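PDB 5F2H: uncharacterized protein, which is of unknown function but belongs to the alpha/beta-hydrolase superfamily and is therefore probably a hydrolase. Local coordinates for residues 236-241 with 271-276; 209-214 with 228-233. All blocks are in the same frame, centred on the assembly; numbering follows the deposited sequence.

Interaction 1. Residues 236-241 with 271-276; sequences PEIDEW and QQFVQV
Ile-238 reaches from the loop after strand 227-231 onto Phe-273 and Gln-272 of helix 267-279, the helix that connects neighbouring parallel strands 254-260 and 284-289 in a beta-alpha-beta crossover of the alpha/beta-hydrolase fold. Its CB points at the helix, and the two branches then part to straddle successive residues. The CG2 methyl goes to Gln-272, lying 3.9 Å from Gln-272 CB and also next to the amide oxygen OE1. The other branch runs to Phe-273: CG1, set anti to the backbone N of Ile-238 (chi1 -166°), rests 3.9 Å from Phe-273 CA. At the tip, CD1 comes to the rim of the phenyl ring, near its plane, with CD1 of Phe-273 at 3.3 Å. The two side chains run at about a right angle to each other. Leu-245 touches Ile-238, Phe-273 and Val-276, and Leu-215 of helix 209-219 adds a further apolar neighbour to Phe-273. Ile-238 and Phe-273 are buried; Gln-272 and Asp-239 are exposed and lie at the margin of the contact. There the two segments are joined by no hydrogen bond: the nearest polar atoms of these side chains are both oxygens, Gln-272 OE1 and Asp-239 OD1, 4.5 Å apart.

Interaction 2. Residues 209-214 with 228-233; sequences AGARVA and FIFMAP
The phenyl ring of Phe-230 sits between Phe-228 on one side of its plane and Ala-211 and Ala-214 on the other, inside the beta-alpha-beta unit formed by strand 202-207, helix 209-219 and strand 227-231 of the alpha/beta-hydrolase fold. Over one face comes Phe-228 CD2, 3.1 Å above the plane and displaced toward the rim; the ring of Phe-228 is presented edge on, with Phe-230 CG in its plane. The two alanines approach obliquely from the helix. A chi1 of -54°, with CG anti to the carbonyl carbon, places the Phe-230 ring where its CD1 meets Ala-211 CB at 3.4 Å and, one helical turn later, its CE1 meets Ala-214 CB at 3.8 Å. All four residues that touch are buried, and the contact is wholly apolar between side chains. Ala-214 also packs on Ile-204 of the neighbouring strand, tying the helix to two strands of the sheet. Where strand 227-231 ends, the chain turns back toward the helix, and Pro-233 CB meets Ala-211 CB at 3.7 Å.

How the interactions relate
Interactions 1 and 2 follow one another along the chain, with centres about 13 Å apart, and they touch directly. Arg-212, on helix 209-219, extends to the loop 236-241: its NH1 is 3.4 Å from Pro-236 CG and makes a long, weak ion pair with Glu-237 OE1, while its CG packs 3.8 Å from Trp-241 CH2. A second junction is aromatic: Phe-273 CE2 lies 4.0 Å from Phe-228 CE2. Gly-210 in interaction 2 closes a Gly-206, Ser-208, Gly-210 pattern resembling the nucleophile elbow of this superfamily, so this contact probably packs beside the active site.

Interaction 1. Residues 236-241 with 271-276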
ATOM      1  N   PRO B 236     -23.330 -22.168  16.909  1.00 74.01           N
ATOM      2  CA  PRO B 236     -24.400 -22.883  17.609  1.00 77.39           C
ATOM      3  C   PRO B 236     -25.510 -22.040  18.274  1.00 83.85           C
ATOM      4  O   PRO B 236     -26.573 -22.579  18.593  1.00 88.17           O
ATOM      5  CB  PRO B 236     -23.630 -23.663  18.675  1.00 75.71           C
ATOM      6  CG  PRO B 236     -22.455 -22.796  18.991  1.00 73.17           C
ATOM      7  CD  PRO B 236     -22.186 -21.915  17.805  1.00 70.00           C
ATOM      8  N   GLU B 237     -25.271 -20.753  18.496  1.00 87.57           N
ATOM      9  CA  GLU B 237     -26.258 -19.881  19.135  1.00 93.33           C
ATOM     10  C   GLU B 237     -26.639 -18.792  18.162  1.00 94.27           C
ATOM     11  O   GLU B 237     -26.820 -17.643  18.556  1.00 88.39           O
ATOM     12  CB  GLU B 237     -25.616 -19.193  20.338  1.00 94.98           C
ATOM     13  CG  GLU B 237     -25.070 -20.131  21.402  1.00101.02           C
ATOM     14  CD  GLU B 237     -24.020 -19.462  22.289  1.00106.85           C
ATOM     15  OE1 GLU B 237     -23.275 -18.596  21.776  1.00107.63           O
ATOM     16  OE2 GLU B 237     -23.869 -19.856  23.467  1.00107.39           O
ATOM     17  N   ILE B 238     -26.745 -19.138  16.885  1.00 99.42           N
ATOM     18  CA  ILE B 238     -27.061 -18.136  15.874  1.00104.06           C
ATOM     19  C   ILE B 238     -28.391 -17.430  16.141  1.00104.51           C
ATOM     20  O   ILE B 238     -28.522 -16.243  15.827  1.00105.73           O
ATOM     21  CB  ILE B 238     -27.011 -18.708  14.436  1.00108.53           C
ATOM     22  CG1 ILE B 238     -27.005 -17.576  13.414  1.00105.45           C
ATOM     23  CG2 ILE B 238     -28.154 -19.688  14.198  1.00117.37           C
ATOM     24  CD1 ILE B 238     -25.831 -16.642  13.586  1.00104.20           C
ATOM     25  N   ASP B 239     -29.374 -18.148  16.690  1.00105.22           N
ATOM     26  CA  ASP B 239     -30.664 -17.526  17.000  1.00107.76           C
ATOM     27  C   ASP B 239     -30.520 -16.556  18.170  1.00106.85           C
ATOM     28  O   ASP B 239     -31.048 -15.442  18.118  1.00106.18           O
ATOM     29  CB  ASP B 239     -31.762 -18.556  17.288  1.00109.64           C
ATOM     30  CG  ASP B 239     -32.184 -19.335  16.051  1.00111.36           C
ATOM     31  OD1 ASP B 239     -31.645 -19.072  14.947  1.00114.87           O
ATOM     32  OD2 ASP B 239     -33.079 -20.197  16.183  1.00106.71           O
ATOM     33  N   GLU B 240     -29.742 -16.946  19.179  1.00105.99           N
ATOM     34  CA  GLU B 240     -29.523 -16.102  20.356  1.00108.36           C
ATOM     35  C   GLU B 240     -28.850 -14.770  20.026  1.00106.71           C
ATOM     36  O   GLU B 240     -28.986 -13.807  20.777  1.00109.52           O
ATOM     37  CB  GLU B 240     -28.679 -16.845  21.385  1.00109.94           C
ATOM     38  CG  GLU B 240     -29.359 -18.122  21.864  1.00116.43           C
ATOM     39  CD  GLU B 240     -28.461 -19.044  22.667  1.00119.51           C
ATOM     40  OE1 GLU B 240     -27.343 -18.626  23.053  1.00119.55           O
ATOM     41  OE2 GLU B 240     -28.888 -20.197  22.912  1.00121.27           O
ATOM     42  N   TRP B 241     -28.119 -14.712  18.913  1.00107.54           N
ATOM     43  CA  TRP B 241     -27.441 -13.477  18.527  1.00107.06           C
ATOM     44  C   TRP B 241     -28.209 -12.623  17.522  1.00111.72           C
ATOM     45  O   TRP B 241     -27.635 -11.714  16.924  1.00111.30           O
ATOM     46  CB  TRP B 241     -26.018 -13.716  17.998  1.00 99.49           C
ATOM     47  CG  TRP B 241     -25.082 -14.412  18.965  1.00 98.09           C
ATOM     48  CD1 TRP B 241     -25.093 -14.314  20.333  1.00 99.27           C
ATOM     49  CD2 TRP B 241     -23.814 -14.992  18.635  1.00 95.85           C
ATOM     50  NE1 TRP B 241     -24.017 -14.977  20.870  1.00 93.77           N
ATOM     51  CE2 TRP B 241     -23.200 -15.381  19.850  1.00 93.86           C
ATOM     52  CE3 TRP B 241     -23.169 -15.292  17.423  1.00 92.73           C
ATOM     53  CZ2 TRP B 241     -21.977 -16.064  19.886  1.00 90.42           C
ATOM     54  CZ3 TRP B 241     -21.955 -15.964  17.463  1.00 87.44           C
ATOM     55  CH2 TRP B 241     -21.374 -16.344  18.686  1.00 87.40           C
ATOM     56  N   GLN B 271     -25.554 -22.267   7.164  1.00 90.26           N
ATOM     57  CA  GLN B 271     -26.667 -21.861   6.296  1.00 95.72           C
ATOM     58  C   GLN B 271     -27.685 -21.035   7.088  1.00 93.47           C
ATOM     59  O   GLN B 271     -28.263 -20.111   6.537  1.00 96.95           O
ATOM     60  CB  GLN B 271     -27.302 -23.053   5.580  1.00 98.57           C
ATOM     61  CG  GLN B 271     -28.141 -22.637   4.382  1.00102.21           C
ATOM     62  CD  GLN B 271     -28.560 -23.809   3.508  1.00107.18           C
ATOM     63  OE1 GLN B 271     -28.677 -23.675   2.286  1.00108.07           O
ATOM     64  NE2 GLN B 271     -28.713 -24.980   4.115  1.00109.91           N
ATOM     65  N   GLN B 272     -27.858 -21.324   8.380  1.00 92.41           N
ATOM     66  CA  GLN B 272     -28.784 -20.547   9.225  1.00 95.45           C
ATOM     67  C   GLN B 272     -28.253 -19.132   9.344  1.00 89.26           C
ATOM     68  O   GLN B 272     -29.010 -18.168   9.326  1.00 90.56           O
ATOM     69  CB  GLN B 272     -28.866 -21.104  10.641  1.00100.15           C
ATOM     70  CG  GLN B 272     -29.351 -22.534  10.744  1.00109.47           C
ATOM     71  CD  GLN B 272     -29.306 -23.038  12.169  1.00117.02           C
ATOM     72  OE1 GLN B 272     -29.133 -22.257  13.105  1.00119.59           O
ATOM     73  NE2 GLN B 272     -29.456 -24.351  12.344  1.00123.79           N
ATOM     74  N   PHE B 273     -26.939 -19.024   9.500  1.00 82.78           N
ATOM     75  CA  PHE B 273     -26.292 -17.738   9.619  1.00 79.05           C
ATOM     76  C   PHE B 273     -26.493 -16.928   8.351  1.00 78.41           C
ATOM     77  O   PHE B 273     -26.927 -15.778   8.402  1.00 78.44           O
ATOM     78  CB  PHE B 273     -24.826 -17.942   9.959  1.00 76.82           C
ATOM     79  CG  PHE B 273     -24.010 -16.681   9.953  1.00 78.85           C
ATOM     80  CD1 PHE B 273     -24.204 -15.710  10.917  1.00 79.73           C
ATOM     81  CD2 PHE B 273     -22.950 -16.530   9.070  1.00 76.36           C
ATOM     82  CE1 PHE B 273     -23.435 -14.561  10.939  1.00 78.93           C
ATOM     83  CE2 PHE B 273     -22.171 -15.391   9.093  1.00 78.32           C
ATOM     84  CZ  PHE B 273     -22.411 -14.407  10.035  1.00 78.94           C
ATOM     85  N   VAL B 274     -26.228 -17.543   7.210  1.00 77.01           N
ATOM     86  CA  VAL B 274     -26.400 -16.870   5.921  1.00 76.85           C
ATOM     87  C   VAL B 274     -27.844 -16.392   5.750  1.00 80.41           C
ATOM     88  O   VAL B 274     -28.095 -15.368   5.116  1.00 82.95           O
ATOM     89  CB  VAL B 274     -26.014 -17.799   4.745  1.00 75.76           C
ATOM     90  CG1 VAL B 274     -26.384 -17.165   3.413  1.00 77.02           C
ATOM     91  CG2 VAL B 274     -24.520 -18.116   4.790  1.00 73.91           C
ATOM     92  N   GLN B 275     -28.789 -17.157   6.290  1.00 81.19           N
ATOM     93  CA  GLN B 275     -30.209 -16.807   6.216  1.00 85.56           C
ATOM     94  C   GLN B 275     -30.469 -15.471   6.925  1.00 85.03           C
ATOM     95  O   GLN B 275     -31.138 -14.595   6.384  1.00 86.40           O
ATOM     96  CB  GLN B 275     -31.052 -17.918   6.845  1.00 88.08           C
ATOM     97  CG  GLN B 275     -32.544 -17.660   6.882  1.00 93.02           C
ATOM     98  CD  GLN B 275     -33.171 -17.465   5.512  1.00 95.18           C
ATOM     99  OE1 GLN B 275     -32.507 -17.539   4.478  1.00 90.04           O
ATOM    100  NE2 GLN B 275     -34.477 -17.213   5.507  1.00101.90           N
ATOM    101  N   VAL B 276     -29.899 -15.314   8.118  1.00 81.49           N
ATOM    102  CA  VAL B 276     -30.058 -14.081   8.867  1.00 81.33           C
ATOM    103  C   VAL B 276     -29.394 -12.924   8.105  1.00 83.33           C
ATOM    104  O   VAL B 276     -29.950 -11.831   8.035  1.00 86.13           O
ATOM    105  CB  VAL B 276     -29.456 -14.177  10.278  1.00 77.15           C
ATOM    106  CG1 VAL B 276     -29.582 -12.840  10.981  1.00 77.03           C
ATOM    107  CG2 VAL B 276     -30.123 -15.282  11.083  1.00 77.41           C
TER

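Interaction 2. Residues 209-214 with 228-233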
ATOM      1  N   ALA B 209     -14.812 -22.902  15.208  1.00 50.64           N
ATOM      2  CA  ALA B 209     -14.799 -22.161  16.450  1.00 49.10           C
ATOM      3  C   ALA B 209     -13.999 -20.913  16.327  1.00 49.55           C
ATOM      4  O   ALA B 209     -14.197 -19.971  17.062  1.00 56.85           O
ATOM      5  CB  ALA B 209     -14.199 -23.007  17.572  1.00 49.84           C
ATOM      6  N   GLY B 210     -13.030 -20.907  15.438  1.00 52.00           N
ATOM      7  CA  GLY B 210     -12.225 -19.722  15.278  1.00 53.07           C
ATOM      8  C   GLY B 210     -13.127 -18.651  14.756  1.00 52.76           C
ATOM      9  O   GLY B 210     -13.168 -17.549  15.273  1.00 55.93           O
ATOM     10  N   ALA B 211     -13.891 -19.000  13.737  1.00 52.98           N
ATOM     11  CA  ALA B 211     -14.804 -18.042  13.142  1.00 54.56           C
ATOM     12  C   ALA B 211     -15.852 -17.584  14.181  1.00 56.12           C
ATOM     13  O   ALA B 211     -16.288 -16.439  14.128  1.00 57.70           O
ATOM     14  CB  ALA B 211     -15.453 -18.622  11.889  1.00 51.49           C
ATOM     15  N   ARG B 212     -16.198 -18.452  15.141  1.00 54.61           N
ATOM     16  CA  ARG B 212     -17.181 -18.118  16.176  1.00 56.79           C
ATOM     17  C   ARG B 212     -16.739 -16.927  17.012  1.00 56.86           C
ATOM     18  O   ARG B 212     -17.468 -15.922  17.093  1.00 56.93           O
ATOM     19  CB  ARG B 212     -17.488 -19.303  17.112  1.00 58.33           C
ATOM     20  CG  ARG B 212     -18.677 -18.956  18.021  1.00 62.96           C
ATOM     21  CD  ARG B 212     -19.424 -19.980  18.898  1.00 65.52           C
ATOM     22  NE  ARG B 212     -18.708 -20.630  19.978  1.00 69.09           N
ATOM     23  CZ  ARG B 212     -19.299 -21.195  21.039  1.00 78.40           C
ATOM     24  NH1 ARG B 212     -20.610 -21.048  21.294  1.00 80.84           N
ATOM     25  NH2 ARG B 212     -18.540 -21.780  21.957  1.00 86.41           N
ATOM     26  N   VAL B 213     -15.544 -17.027  17.601  1.00 53.72           N
ATOM     27  CA  VAL B 213     -15.010 -15.944  18.431  1.00 52.56           C
ATOM     28  C   VAL B 213     -14.870 -14.683  17.587  1.00 53.85           C
ATOM     29  O   VAL B 213     -15.123 -13.562  18.051  1.00 52.70           O
ATOM     30  CB  VAL B 213     -13.656 -16.302  19.035  1.00 51.60           C
ATOM     31  CG1 VAL B 213     -13.098 -15.141  19.824  1.00 51.83           C
ATOM     32  CG2 VAL B 213     -13.767 -17.512  19.934  1.00 53.70           C
ATOM     33  N   ALA B 214     -14.460 -14.867  16.334  1.00 53.79           N
ATOM     34  CA  ALA B 214     -14.301 -13.738  15.437  1.00 56.06           C
ATOM     35  C   ALA B 214     -15.627 -12.988  15.325  1.00 62.22           C
ATOM     36  O   ALA B 214     -15.663 -11.765  15.423  1.00 70.25           O
ATOM     37  CB  ALA B 214     -13.876 -14.205  14.062  1.00 55.36           C
ATOM     38  N   PHE B 228     -15.332  -9.862   6.727  1.00 64.09           N
ATOM     39  CA  PHE B 228     -14.965 -11.079   7.445  1.00 63.17           C
ATOM     40  C   PHE B 228     -15.061 -12.257   6.499  1.00 62.54           C
ATOM     41  O   PHE B 228     -15.988 -12.338   5.686  1.00 67.67           O
ATOM     42  CB  PHE B 228     -15.864 -11.286   8.664  1.00 62.54           C
ATOM     43  CG  PHE B 228     -17.299 -11.535   8.315  1.00 62.00           C
ATOM     44  CD1 PHE B 228     -18.155 -10.490   8.048  1.00 65.96           C
ATOM     45  CD2 PHE B 228     -17.785 -12.812   8.253  1.00 62.91           C
ATOM     46  CE1 PHE B 228     -19.495 -10.716   7.744  1.00 70.04           C
ATOM     47  CE2 PHE B 228     -19.123 -13.054   7.950  1.00 68.01           C
ATOM     48  CZ  PHE B 228     -19.982 -12.003   7.695  1.00 68.16           C
ATOM     49  N   ILE B 229     -14.147 -13.200   6.654  1.00 62.58           N
ATOM     50  CA  ILE B 229     -14.112 -14.370   5.768  1.00 65.59           C
ATOM     51  C   ILE B 229     -14.147 -15.679   6.547  1.00 65.12           C
ATOM     52  O   ILE B 229     -13.103 -16.153   6.990  1.00 63.62           O
ATOM     53  CB  ILE B 229     -12.827 -14.340   4.906  1.00 66.59           C
ATOM     54  CG1 ILE B 229     -12.675 -12.986   4.200  1.00 66.97           C
ATOM     55  CG2 ILE B 229     -12.836 -15.469   3.884  1.00 67.69           C
ATOM     56  CD1 ILE B 229     -11.384 -12.848   3.440  1.00 66.80           C
ATOM     57  N   PHE B 230     -15.326 -16.289   6.675  1.00 66.21           N
ATOM     58  CA  PHE B 230     -15.424 -17.526   7.431  1.00 65.57           C
ATOM     59  C   PHE B 230     -15.425 -18.787   6.603  1.00 67.23           C
ATOM     60  O   PHE B 230     -15.991 -18.834   5.514  1.00 74.02           O
ATOM     61  CB  PHE B 230     -16.639 -17.536   8.333  1.00 67.96           C
ATOM     62  CG  PHE B 230     -16.723 -16.357   9.253  1.00 68.82           C
ATOM     63  CD1 PHE B 230     -15.598 -15.890   9.922  1.00 67.46           C
ATOM     64  CD2 PHE B 230     -17.970 -15.886   9.651  1.00 68.89           C
ATOM     65  CE1 PHE B 230     -15.703 -14.851  10.841  1.00 69.68           C
ATOM     66  CE2 PHE B 230     -18.081 -14.866  10.572  1.00 66.24           C
ATOM     67  CZ  PHE B 230     -16.948 -14.341  11.161  1.00 67.42           C
HETATM   68  N   MSE B 231     -14.780 -19.814   7.148  1.00 65.25           N
HETATM   69  CA  MSE B 231     -14.663 -21.116   6.498  1.00 61.49           C
HETATM   70  C   MSE B 231     -15.270 -22.090   7.455  1.00 61.53           C
HETATM   71  O   MSE B 231     -14.821 -22.217   8.608  1.00 61.45           O
HETATM   72  CB  MSE B 231     -13.179 -21.412   6.260  1.00 57.36           C
HETATM   73  CG  MSE B 231     -12.900 -22.804   5.689  1.00 56.84           C
HETATM   74 SE   MSE B 231     -13.503 -22.975   3.816  0.78 57.08          SE
HETATM   75  CE  MSE B 231     -14.850 -24.382   4.157  1.00 58.69           C
ATOM     76  N   ALA B 232     -16.345 -22.736   7.024  1.00 60.49           N
ATOM     77  CA  ALA B 232     -17.022 -23.718   7.865  1.00 59.71           C
ATOM     78  C   ALA B 232     -17.226 -23.239   9.306  1.00 56.32           C
ATOM     79  O   ALA B 232     -16.986 -23.983  10.259  1.00 53.92           O
ATOM     80  CB  ALA B 232     -16.218 -25.006   7.859  1.00 61.62           C
ATOM     81  N   PRO B 233     -17.678 -21.998   9.471  1.00 56.08           N
ATOM     82  CA  PRO B 233     -17.909 -21.453  10.812  1.00 57.61           C
ATOM     83  C   PRO B 233     -18.862 -22.279  11.667  1.00 60.53           C
ATOM     84  O   PRO B 233     -19.825 -22.867  11.148  1.00 60.29           O
ATOM     85  CB  PRO B 233     -18.549 -20.097  10.535  1.00 57.68           C
ATOM     86  CG  PRO B 233     -19.204 -20.262   9.210  1.00 59.14           C
ATOM     87  CD  PRO B 233     -18.332 -21.194   8.424  1.00 58.86           C
TER